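Local coordinates for protein serpin (Taeniopygia guttata, PDB 5HGC) that binds cortisol and, as a member of the serpin family, probably inhibits serine proteases, at residues P163-L168 with K313-V318; F20-E25 with S285-K290. One frame throughout, in Å; residues are numbered along the deposited sequence.

Contact 1: residues P163-L168 with K313-V318; sequences PQTVML and KVSKVV
Ser315 meets the backbone of Val166 through its hydroxyl. Val166 N donates to Ser315 OG at 2.8 Å in a fairly straight bond (160°). With chi1 at -62°, OG stands beside its own backbone N and opposite its carbonyl carbon, which directs it at 163-168. Thr165 CG2 lies against Ser315 CB, 3.8 Å away.

Two successive amides converge on one carbonyl. Ser315 N donates to Met167 O at 2.9 Å, in the carbonyl plane, and Lys316 N adds a weak bond to that same oxygen. The helix-like backbone at Ser315 lets both N-H groups turn the same way. Leu168 pairs with Lys316 as a parallel bridge, and Leu168 CA makes a CA-H...O contact of 3.3 Å to Lys316 O. The Met167 chain bends at chi3 (66°) and brings CE to 3.5 Å from Val314 CG2. Leu168 CD1 crosses to Val318 CG2 at 3.8 Å.

The two segments lead into strands 167-176 and 316-325, the central parallel pair of serpin sheet A. Their direct pairing is consistent with the native form, with no reactive-centre loop inserted between them. Helix 39-52 backs them, with Leu49 on Val314 and Phe46 on Val317. Thr165 OG1 is held by the backbone oxygen of Asp162, and Lys313 NZ by Asn299. Without the hydroxyl, as with an alanine here, Val166 N would probably lose its acceptor and the loop before the strand would be held less firmly. Backbone polar groups thus join the segments as they run into their strands, and the serine hydroxyl extends that bonding into the loop.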
loop_
_atom_site.group_PDB
_atom_site.type_symbol
_atom_site.label_atom_id
_atom_site.label_comp_id
_atom_site.label_asym_id
_atom_site.label_seq_id
_atom_site.Cartn_x
_atom_site.Cartn_y
_atom_site.Cartn_z
ATOM N N PRO A 163 16.823 -14.083 -18.006
ATOM C CA PRO A 163 17.489 -13.352 -19.114
ATOM C C PRO A 163 16.608 -13.091 -20.337
ATOM O O PRO A 163 16.943 -12.269 -21.175
ATOM C CB PRO A 163 18.691 -14.241 -19.480
ATOM C CG PRO A 163 18.427 -15.553 -18.849
ATOM C CD PRO A 163 17.575 -15.297 -17.641
ATOM N N GLN A 164 15.475 -13.752 -20.402
ATOM C CA GLN A 164 14.466 -13.444 -21.393
ATOM C C GLN A 164 13.358 -12.394 -21.017
ATOM O O GLN A 164 12.259 -12.349 -21.655
ATOM C CB GLN A 164 13.830 -14.760 -21.804
ATOM C CG GLN A 164 14.392 -15.277 -23.112
ATOM C CD GLN A 164 13.466 -16.276 -23.747
ATOM O OE1 GLN A 164 13.078 -17.271 -23.099
ATOM N NE2 GLN A 164 13.090 -16.024 -25.021
ATOM N N THR A 165 13.629 -11.591 -19.975
ATOM C CA THR A 165 12.655 -10.621 -19.467
ATOM C C THR A 165 12.431 -9.611 -20.556
ATOM O O THR A 165 13.353 -9.078 -21.135
ATOM C CB THR A 165 13.156 -9.924 -18.194
ATOM O OG1 THR A 165 13.356 -10.905 -17.177
ATOM C CG2 THR A 165 12.156 -8.920 -17.672
ATOM N N VAL A 166 11.178 -9.381 -20.854
ATOM C CA VAL A 166 10.849 -8.358 -21.815
ATOM C C VAL A 166 10.739 -7.014 -21.053
ATOM O O VAL A 166 11.450 -6.056 -21.368
ATOM C CB VAL A 166 9.589 -8.790 -22.587
ATOM C CG1 VAL A 166 9.047 -7.675 -23.440
ATOM C CG2 VAL A 166 9.914 -9.978 -23.493
ATOM N N MET A 167 9.877 -6.979 -20.022
ATOM C CA MET A 167 9.640 -5.773 -19.193
ATOM C C MET A 167 9.381 -6.138 -17.733
ATOM O O MET A 167 8.576 -7.033 -17.429
ATOM C CB MET A 167 8.473 -4.959 -19.763
ATOM C CG MET A 167 7.965 -3.883 -18.838
ATOM S SD MET A 167 6.853 -2.732 -19.648
ATOM C CE MET A 167 5.464 -3.780 -20.019
ATOM N N LEU A 168 10.117 -5.472 -16.862
ATOM C CA LEU A 168 9.900 -5.446 -15.444
ATOM C C LEU A 168 9.142 -4.154 -15.051
ATOM O O LEU A 168 9.625 -3.049 -15.282
ATOM C CB LEU A 168 11.269 -5.496 -14.742
ATOM C CG LEU A 168 11.216 -5.323 -13.216
ATOM C CD1 LEU A 168 10.421 -6.451 -12.551
ATOM C CD2 LEU A 168 12.581 -5.217 -12.573
ATOM N N LYS A 313 4.938 -7.466 -23.492
ATOM C CA LYS A 313 4.065 -8.000 -22.447
ATOM C C LYS A 313 4.797 -7.779 -21.136
ATOM O O LYS A 313 6.018 -7.527 -21.121
ATOM C CB LYS A 313 3.802 -9.505 -22.653
ATOM C CG LYS A 313 5.024 -10.374 -22.320
ATOM C CD LYS A 313 4.740 -11.843 -22.580
ATOM C CE LYS A 313 6.054 -12.623 -22.533
ATOM N NZ LYS A 313 5.973 -13.864 -23.355
ATOM N N VAL A 314 4.083 -7.885 -20.024
ATOM C CA VAL A 314 4.721 -7.617 -18.746
ATOM C C VAL A 314 5.270 -8.931 -18.300
ATOM O O VAL A 314 4.505 -9.839 -18.078
ATOM C CB VAL A 314 3.730 -6.999 -17.727
ATOM C CG1 VAL A 314 4.396 -6.715 -16.391
ATOM C CG2 VAL A 314 3.148 -5.729 -18.319
ATOM N N SER A 315 6.590 -9.033 -18.194
ATOM C CA SER A 315 7.223 -10.285 -17.773
ATOM C C SER A 315 7.083 -10.489 -16.256
ATOM O O SER A 315 6.794 -11.570 -15.798
ATOM C CB SER A 315 8.714 -10.354 -18.178
ATOM O OG SER A 315 8.887 -10.307 -19.573
ATOM N N LYS A 316 7.276 -9.420 -15.499
ATOM C CA LYS A 316 7.419 -9.474 -14.065
ATOM C C LYS A 316 6.978 -8.076 -13.582
ATOM O O LYS A 316 7.337 -7.065 -14.208
ATOM C CB LYS A 316 8.876 -9.742 -13.751
ATOM C CG LYS A 316 9.103 -10.937 -12.856
ATOM C CD LYS A 316 10.338 -10.754 -11.940
ATOM C CE LYS A 316 10.545 -11.950 -10.992
ATOM N NZ LYS A 316 11.482 -11.710 -9.871
ATOM N N VAL A 317 6.128 -8.037 -12.545
ATOM C CA VAL A 317 5.811 -6.822 -11.767
ATOM C C VAL A 317 6.127 -7.109 -10.340
ATOM O O VAL A 317 5.531 -7.994 -9.741
ATOM C CB VAL A 317 4.383 -6.289 -11.955
ATOM C CG1 VAL A 317 3.343 -7.394 -12.019
ATOM C CG2 VAL A 317 4.024 -5.227 -10.905
ATOM N N VAL A 318 7.136 -6.411 -9.831
ATOM C CA VAL A 318 7.540 -6.456 -8.425
ATOM C C VAL A 318 7.025 -5.232 -7.694
ATOM O O VAL A 318 7.224 -4.112 -8.169
ATOM C CB VAL A 318 9.058 -6.545 -8.257
ATOM C CG1 VAL A 318 9.398 -6.785 -6.788
ATOM C CG2 VAL A 318 9.547 -7.742 -9.061
#

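Contact 2: residues F20-E25 with S285-K290; sequences FQFFRE and SNTLRK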
loop_
_atom_site.group_PDB
_atom_site.type_symbol
_atom_site.label_atom_id
_atom_site.label_comp_id
_atom_site.label_asym_id
_atom_site.label_seq_id
_atom_site.Cartn_x
_atom_site.Cartn_y
_atom_site.Cartn_z
ATOM N N PHE A 20 -9.091 -3.795 -1.218
ATOM C CA PHE A 20 -9.536 -4.946 -0.446
ATOM C C PHE A 20 -9.732 -6.298 -1.184
ATOM O O PHE A 20 -9.455 -7.355 -0.578
ATOM C CB PHE A 20 -10.651 -4.557 0.541
ATOM C CG PHE A 20 -10.201 -3.494 1.508
ATOM C CD1 PHE A 20 -9.285 -3.802 2.518
ATOM C CD2 PHE A 20 -10.598 -2.172 1.339
ATOM C CE1 PHE A 20 -8.807 -2.805 3.368
ATOM C CE2 PHE A 20 -10.117 -1.173 2.184
ATOM C CZ PHE A 20 -9.225 -1.482 3.201
ATOM N N GLN A 21 -10.120 -6.304 -2.474
ATOM C CA GLN A 21 -10.061 -7.610 -3.190
ATOM C C GLN A 21 -8.657 -8.146 -3.219
ATOM O O GLN A 21 -8.437 -9.352 -3.055
ATOM C CB GLN A 21 -10.542 -7.569 -4.624
ATOM C CG GLN A 21 -11.939 -7.058 -4.783
ATOM C CD GLN A 21 -12.202 -6.626 -6.199
ATOM O OE1 GLN A 21 -11.701 -7.270 -7.157
ATOM N NE2 GLN A 21 -12.990 -5.526 -6.354
ATOM N N PHE A 22 -7.704 -7.246 -3.438
ATOM C CA PHE A 22 -6.334 -7.663 -3.515
ATOM C C PHE A 22 -5.976 -8.340 -2.209
ATOM O O PHE A 22 -5.405 -9.462 -2.246
ATOM C CB PHE A 22 -5.402 -6.488 -3.815
ATOM C CG PHE A 22 -3.988 -6.903 -4.088
ATOM C CD1 PHE A 22 -3.097 -7.127 -3.052
ATOM C CD2 PHE A 22 -3.529 -7.047 -5.411
ATOM C CE1 PHE A 22 -1.782 -7.524 -3.319
ATOM C CE2 PHE A 22 -2.214 -7.417 -5.682
ATOM C CZ PHE A 22 -1.338 -7.683 -4.639
ATOM N N PHE A 23 -6.298 -7.653 -1.088
ATOM C CA PHE A 23 -6.093 -8.161 0.275
ATOM C C PHE A 23 -6.706 -9.553 0.516
ATOM O O PHE A 23 -5.994 -10.441 1.031
ATOM C CB PHE A 23 -6.665 -7.198 1.330
ATOM C CG PHE A 23 -6.330 -7.588 2.744
ATOM C CD1 PHE A 23 -4.999 -7.661 3.177
ATOM C CD2 PHE A 23 -7.324 -7.933 3.639
ATOM C CE1 PHE A 23 -4.657 -8.004 4.490
ATOM C CE2 PHE A 23 -6.983 -8.298 4.958
ATOM C CZ PHE A 23 -5.649 -8.322 5.386
ATOM N N ARG A 24 -7.996 -9.731 0.144
ATOM C CA ARG A 24 -8.692 -11.035 0.265
ATOM C C ARG A 24 -7.938 -12.136 -0.451
ATOM O O ARG A 24 -7.685 -13.174 0.156
ATOM C CB ARG A 24 -10.216 -10.980 -0.072
ATOM C CG ARG A 24 -10.962 -9.989 0.852
ATOM C CD ARG A 24 -12.470 -10.051 0.844
ATOM N NE ARG A 24 -13.094 -9.575 -0.396
ATOM C CZ ARG A 24 -13.243 -8.292 -0.761
ATOM N NH1 ARG A 24 -12.783 -7.298 -0.008
ATOM N NH2 ARG A 24 -13.844 -7.995 -1.910
ATOM N N GLU A 25 -7.506 -11.856 -1.693
ATOM C CA GLU A 25 -6.724 -12.773 -2.544
ATOM C C GLU A 25 -5.410 -13.180 -1.954
ATOM O O GLU A 25 -5.092 -14.366 -1.902
ATOM C CB GLU A 25 -6.446 -12.183 -3.937
ATOM C CG GLU A 25 -7.588 -12.251 -4.944
ATOM C CD GLU A 25 -8.106 -13.678 -5.242
ATOM O OE1 GLU A 25 -7.409 -14.724 -4.989
ATOM O OE2 GLU A 25 -9.246 -13.725 -5.765
ATOM N N SER A 285 1.743 -10.842 -10.290
ATOM C CA SER A 285 1.078 -11.383 -11.476
ATOM C C SER A 285 -0.096 -12.314 -11.208
ATOM O O SER A 285 -1.180 -12.044 -11.732
ATOM C CB SER A 285 2.075 -12.140 -12.335
ATOM O OG SER A 285 2.895 -11.232 -13.014
ATOM N N ASN A 286 0.107 -13.396 -10.428
ATOM C CA ASN A 286 -0.956 -14.389 -10.185
ATOM C C ASN A 286 -2.164 -13.720 -9.630
ATOM O O ASN A 286 -3.307 -14.041 -10.043
ATOM C CB ASN A 286 -0.606 -15.400 -9.098
ATOM C CG ASN A 286 0.636 -16.161 -9.373
ATOM O OD1 ASN A 286 1.212 -16.100 -10.465
ATOM N ND2 ASN A 286 1.081 -16.889 -8.362
ATOM N N THR A 287 -1.888 -12.830 -8.653
ATOM C CA THR A 287 -2.900 -12.185 -7.851
ATOM C C THR A 287 -3.724 -11.371 -8.815
ATOM O O THR A 287 -4.949 -11.489 -8.820
ATOM C CB THR A 287 -2.281 -11.302 -6.756
ATOM O OG1 THR A 287 -1.291 -12.044 -6.030
ATOM C CG2 THR A 287 -3.350 -10.809 -5.816
ATOM N N LEU A 288 -3.052 -10.605 -9.683
ATOM C CA LEU A 288 -3.766 -9.791 -10.653
ATOM C C LEU A 288 -4.437 -10.643 -11.732
ATOM O O LEU A 288 -5.520 -10.276 -12.205
ATOM C CB LEU A 288 -2.866 -8.696 -11.248
ATOM C CG LEU A 288 -2.190 -7.806 -10.196
ATOM C CD1 LEU A 288 -1.149 -7.001 -10.911
ATOM C CD2 LEU A 288 -3.117 -6.902 -9.383
ATOM N N ARG A 289 -3.811 -11.758 -12.130
ATOM C CA ARG A 289 -4.466 -12.716 -13.053
ATOM C C ARG A 289 -5.801 -13.169 -12.450
ATOM O O ARG A 289 -6.864 -13.024 -13.094
ATOM C CB ARG A 289 -3.580 -13.906 -13.381
ATOM C CG ARG A 289 -2.697 -13.739 -14.601
ATOM C CD ARG A 289 -1.938 -15.032 -14.922
ATOM N NE ARG A 289 -0.863 -15.342 -13.952
ATOM C CZ ARG A 289 0.446 -15.079 -14.113
ATOM N NH1 ARG A 289 1.319 -15.413 -13.145
ATOM N NH2 ARG A 289 0.894 -14.486 -15.230
ATOM N N LYS A 290 -5.747 -13.628 -11.187
ATOM C CA LYS A 290 -6.940 -14.012 -10.440
ATOM C C LYS A 290 -7.917 -12.860 -10.355
ATOM O O LYS A 290 -9.103 -13.102 -10.256
ATOM C CB LYS A 290 -6.614 -14.532 -9.046
ATOM C CG LYS A 290 -6.079 -15.935 -9.049
ATOM C CD LYS A 290 -5.215 -16.227 -7.828
ATOM C CE LYS A 290 -4.445 -17.537 -8.029
ATOM N NZ LYS A 290 -3.085 -17.603 -7.401
#
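Thr287 points its methyl at the ring of Phe22. Thr287 CG2 sits 3.9 Å from the ring centroid, over one face and displaced toward the rim, in a CH-pi contact. The methyl is nearest to Phe22 CE2, at 3.6 Å. It gets there because CG2 is anti to the backbone N of Thr287 (chi1, to OG1, -50°). That rotation sets OG1 beside the backbone N, and OG1 makes a weak hydrogen bond to Glu29, further along helix 12-29. Leu288, the next residue of the same helix, takes a different side of the ring. Its CD2 lies at the edge, in the ring plane, 3.8 Å from Phe22 CE2.

The two helices belong to the helical part of the serpin fold. Helix 12-29 is the long helix near the N terminus, helix A of the serpin fold, and helix 285-290 is a short one that follows strand 265-283. The axes of segments 20-25 and 285-290 approach to 10.1 Å, at 116° between their N-to-C directions. Helix 39-52 adjoins both: Ile42 touches Phe22, and Phe46 touches Leu288. Tyr37 also meets the Phe22 ring, its plane inclined to it.

Glu25 borders this apolar patch on its more exposed side. Its CB is 3.9 Å from Thr287 CG2. The chain then bends at chi2 (-58°) and carries the carboxylate across the side chain of Lys290, with Glu25 OE1 3.9 Å from Lys290 CD. Any attraction between the charged ends is likely to be modest, as Glu25 OE1 and Lys290 NZ stay 5.7 Å apart.

Contact 1 is partly buried, where its segments run into two strands of sheet A; its centre is about 22 Å from the centre of the chain. Contact 2 is buried between helices packed behind the sheet, and its centre is about 13 Å from that of the chain. Contact 1 mixes backbone and serine hydrogen bonds with apolar contacts of Met167 and Leu168. Side-chain packing makes the second, since helices keep their main-chain bonds to themselves. Both rest on helix 39-52, whose Phe46 is shared by them. Their centres are about 19 Å apart, yet they meet: Val317 CG1 is 4.0 Å from Ser285 OG. Glu283 OE2 joins them further, with hydrogen bonds to Val317 N and Ser285 OG.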